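Local structure of flavin reductase (Uncultured bacterium, 5CHO) at residues L179-S183 / G184-G188. The protein probably reduces flavin, supplying reduced FAD to the tryptophan halogenase of a bacterial two-component system. Sequence-based numbering, arbitrary orientation.
With FAD (flavin-adenine dinucleotide), chain I.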
loop_
_atom_site.group_PDB
_atom_site.type_symbol
_atom_site.label_atom_id
_atom_site.label_comp_id
_atom_site.label_asym_id
_atom_site.label_seq_id
_atom_site.Cartn_x
_atom_site.Cartn_y
_atom_site.Cartn_z
ATOM N N LEU A 179 9.332 10.994 -0.724
ATOM C CA LEU A 179 8.151 11.545 -1.365
ATOM C C LEU A 179 6.936 10.814 -0.840
ATOM O O LEU A 179 6.869 9.586 -0.881
ATOM C CB LEU A 179 8.234 11.430 -2.886
ATOM C CG LEU A 179 7.118 12.141 -3.653
ATOM C CD1 LEU A 179 7.121 13.629 -3.348
ATOM C CD2 LEU A 179 7.258 11.906 -5.154
ATOM N N VAL A 180 5.977 11.585 -0.347
ATOM C CA VAL A 180 4.770 11.029 0.227
ATOM C C VAL A 180 3.551 11.655 -0.428
ATOM O O VAL A 180 3.537 12.850 -0.723
ATOM C CB VAL A 180 4.760 11.245 1.753
ATOM C CG1 VAL A 180 3.377 11.010 2.344
ATOM C CG2 VAL A 180 5.790 10.327 2.395
ATOM N N TYR A 181 2.531 10.833 -0.656
ATOM C CA TYR A 181 1.290 11.289 -1.257
ATOM C C TYR A 181 0.155 11.118 -0.263
ATOM O O TYR A 181 -0.218 9.995 0.079
ATOM C CB TYR A 181 1.000 10.517 -2.545
ATOM C CG TYR A 181 -0.175 11.048 -3.322
ATOM C CD1 TYR A 181 -0.136 12.310 -3.898
ATOM C CD2 TYR A 181 -1.322 10.283 -3.493
ATOM C CE1 TYR A 181 -1.213 12.801 -4.617
ATOM C CE2 TYR A 181 -2.400 10.763 -4.210
ATOM C CZ TYR A 181 -2.340 12.022 -4.769
ATOM O OH TYR A 181 -3.411 12.508 -5.479
ATOM N N HIS A 182 -0.386 12.240 0.201
ATOM C CA HIS A 182 -1.441 12.227 1.209
ATOM C C HIS A 182 -2.422 13.382 1.031
ATOM O O HIS A 182 -2.022 14.508 0.732
ATOM C CB HIS A 182 -0.835 12.292 2.608
ATOM C CG HIS A 182 -1.855 12.280 3.699
ATOM N ND1 HIS A 182 -2.141 13.390 4.463
ATOM C CD2 HIS A 182 -2.656 11.290 4.160
ATOM C CE1 HIS A 182 -3.079 13.087 5.341
ATOM N NE2 HIS A 182 -3.407 11.817 5.179
ATOM N N SER A 183 -3.707 13.087 1.214
ATOM C CA SER A 183 -4.773 14.073 1.045
ATOM C C SER A 183 -4.692 14.707 -0.336
ATOM O O SER A 183 -5.001 15.884 -0.509
ATOM C CB SER A 183 -4.703 15.149 2.139
ATOM O OG SER A 183 -5.425 14.750 3.286
ATOM N N GLY A 184 -4.283 13.915 -1.323
ATOM C CA GLY A 184 -4.154 14.401 -2.684
ATOM C C GLY A 184 -3.024 15.391 -2.867
ATOM O O GLY A 184 -2.957 16.067 -3.891
ATOM N N GLN A 185 -2.140 15.475 -1.876
ATOM C CA GLN A 185 -0.987 16.369 -1.930
ATOM C C GLN A 185 0.305 15.587 -1.927
ATOM O O GLN A 185 0.392 14.524 -1.311
ATOM C CB GLN A 185 -0.966 17.335 -0.742
ATOM C CG GLN A 185 -2.114 18.320 -0.652
ATOM C CD GLN A 185 -2.147 19.273 -1.824
ATOM O OE1 GLN A 185 -1.109 19.784 -2.245
ATOM N NE2 GLN A 185 -3.345 19.560 -2.325
ATOM N N PHE A 186 1.312 16.119 -2.612
ATOM C CA PHE A 186 2.652 15.577 -2.491
ATOM C C PHE A 186 3.317 16.247 -1.295
ATOM O O PHE A 186 3.177 17.455 -1.086
ATOM C CB PHE A 186 3.457 15.783 -3.778
ATOM C CG PHE A 186 3.018 14.894 -4.904
ATOM C CD1 PHE A 186 2.146 15.356 -5.875
ATOM C CD2 PHE A 186 3.460 13.585 -4.975
ATOM C CE1 PHE A 186 1.733 14.532 -6.901
ATOM C CE2 PHE A 186 3.053 12.755 -5.999
ATOM C CZ PHE A 186 2.187 13.229 -6.965
ATOM N N ARG A 187 4.041 15.449 -0.516
ATOM C CA ARG A 187 4.685 15.928 0.699
ATOM C C ARG A 187 6.080 15.365 0.791
ATOM O O ARG A 187 6.396 14.339 0.185
ATOM C CB ARG A 187 3.895 15.539 1.956
ATOM C CG ARG A 187 2.479 16.047 1.949
ATOM C CD ARG A 187 2.441 17.553 2.186
ATOM N NE ARG A 187 1.085 18.079 2.066
ATOM C CZ ARG A 187 0.206 18.201 3.053
ATOM N NH1 ARG A 187 0.540 17.953 4.311
ATOM N NH2 ARG A 187 -1.009 18.643 2.772
ATOM N N GLY A 188 6.917 16.072 1.537
ATOM C CA GLY A 188 8.250 15.601 1.838
ATOM C C GLY A 188 8.262 15.072 3.255
ATOM O O GLY A 188 7.835 15.754 4.185
HETATM P PA FAD I . -2.179 5.332 -19.650
HETATM O O1A FAD I . -2.064 4.807 -21.052
HETATM O O2A FAD I . -1.511 6.646 -19.529
HETATM O O5B FAD I . -3.738 5.516 -19.257
HETATM C C5B FAD I . -4.052 6.102 -17.988
HETATM C C4B FAD I . -5.573 6.501 -17.934
HETATM O O4B FAD I . -5.780 7.503 -18.717
HETATM C C3B FAD I . -6.432 5.355 -18.456
HETATM O O3B FAD I . -7.584 5.214 -17.698
HETATM C C2B FAD I . -6.782 5.742 -19.892
HETATM O O2B FAD I . -8.218 5.333 -20.218
HETATM C C1B FAD I . -6.700 7.024 -19.942
HETATM N N9A FAD I . -6.093 7.420 -21.161
HETATM C C8A FAD I . -4.799 7.765 -21.363
HETATM N N7A FAD I . -4.649 8.070 -22.677
HETATM C C5A FAD I . -5.852 7.909 -23.283
HETATM C C6A FAD I . -6.266 8.073 -24.597
HETATM N N6A FAD I . -5.594 8.489 -25.819
HETATM N N1A FAD I . -7.555 7.840 -24.934
HETATM C C2A FAD I . -8.457 7.437 -23.984
HETATM N N3A FAD I . -8.052 7.265 -22.686
HETATM C C4A FAD I . -6.747 7.505 -22.342
HETATM N N1 FAD I . -2.321 4.360 -11.656
HETATM C C2 FAD I . -2.540 2.928 -11.455
HETATM O O2 FAD I . -3.056 2.247 -12.349
HETATM N N3 FAD I . -2.159 2.301 -10.194
HETATM C C4 FAD I . -1.570 3.093 -9.163
HETATM O O4 FAD I . -1.268 2.593 -8.172
HETATM C C4X FAD I . -1.352 4.559 -9.381
HETATM N N5 FAD I . -0.765 5.373 -8.362
HETATM C C5X FAD I . -0.541 6.822 -8.587
HETATM C C6 FAD I . 0.047 7.632 -7.571
HETATM C C7 FAD I . 0.248 9.003 -7.790
HETATM C C7M FAD I . 0.901 9.566 -6.491
HETATM C C8 FAD I . -0.127 9.559 -9.015
HETATM C C8M FAD I . 0.153 11.095 -9.133
HETATM C C9 FAD I . -0.703 8.758 -10.009
HETATM C C9A FAD I . -0.917 7.388 -9.801
HETATM N N10 FAD I . -1.517 6.569 -10.851
HETATM C C10 FAD I . -1.731 5.153 -10.625
HETATM C "C1'" FAD I . -1.931 7.159 -12.158
HETATM C "C2'" FAD I . -0.968 6.711 -13.276
HETATM O "O2'" FAD I . 0.336 7.057 -12.924
HETATM C "C3'" FAD I . -1.373 7.411 -14.552
HETATM O "O3'" FAD I . -2.646 6.985 -14.926
HETATM C "C4'" FAD I . -0.382 7.097 -15.678
HETATM O "O4'" FAD I . -0.608 7.949 -16.727
HETATM C "C5'" FAD I . -0.578 5.644 -16.159
HETATM O "O5'" FAD I . 0.338 5.363 -17.211
HETATM P P FAD I . -0.018 4.202 -18.281
HETATM O O1P FAD I . 0.785 4.421 -19.536
HETATM O O2P FAD I . 0.284 2.824 -17.680
HETATM O O3P FAD I . -1.549 4.303 -18.616
#
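Val180 pairs with Arg187 and His182 with Gln185 through two backbone hydrogen bonds each, making an antiparallel beta hairpin whose two-residue type I' turn holds Ser183 and Gly184. One face of the hairpin carries Leu179, Tyr181 and Phe186. Tyr181, with CG anti to its own N (chi1 -173°), leans its ring across the strand pair, setting OH 3.5 Å from Gly184 CA and CD1 over the centre of the Phe186 ring. The result is an edge-to-face pair, centroids 5.0 Å apart and planes at 50°. Leu179 CD1 adds to the packing 4.0 Å from Phe186 CD2, and helix 106-111 touches both residues. The flavin's dimethyl end rests on this patch: FAD C7M lies over a face of Tyr181, 3.7 Å from CG, while FAD C8M meets the Phe186 edge, 3.7 Å from CZ. Replacing Tyr181 with an alanine would probably leave one side of C7M without its ring and take the edge away from the face of Phe186, which would be freer to turn. At the turn itself, Ser183 OG is hydrogen-bonded to Arg172 NH2 and Asp191 OD2 of the second subunit. The hairpin thus offers FAD a largely aromatic seat for its methyl groups, while its turn helps join the dimer by polar bonds.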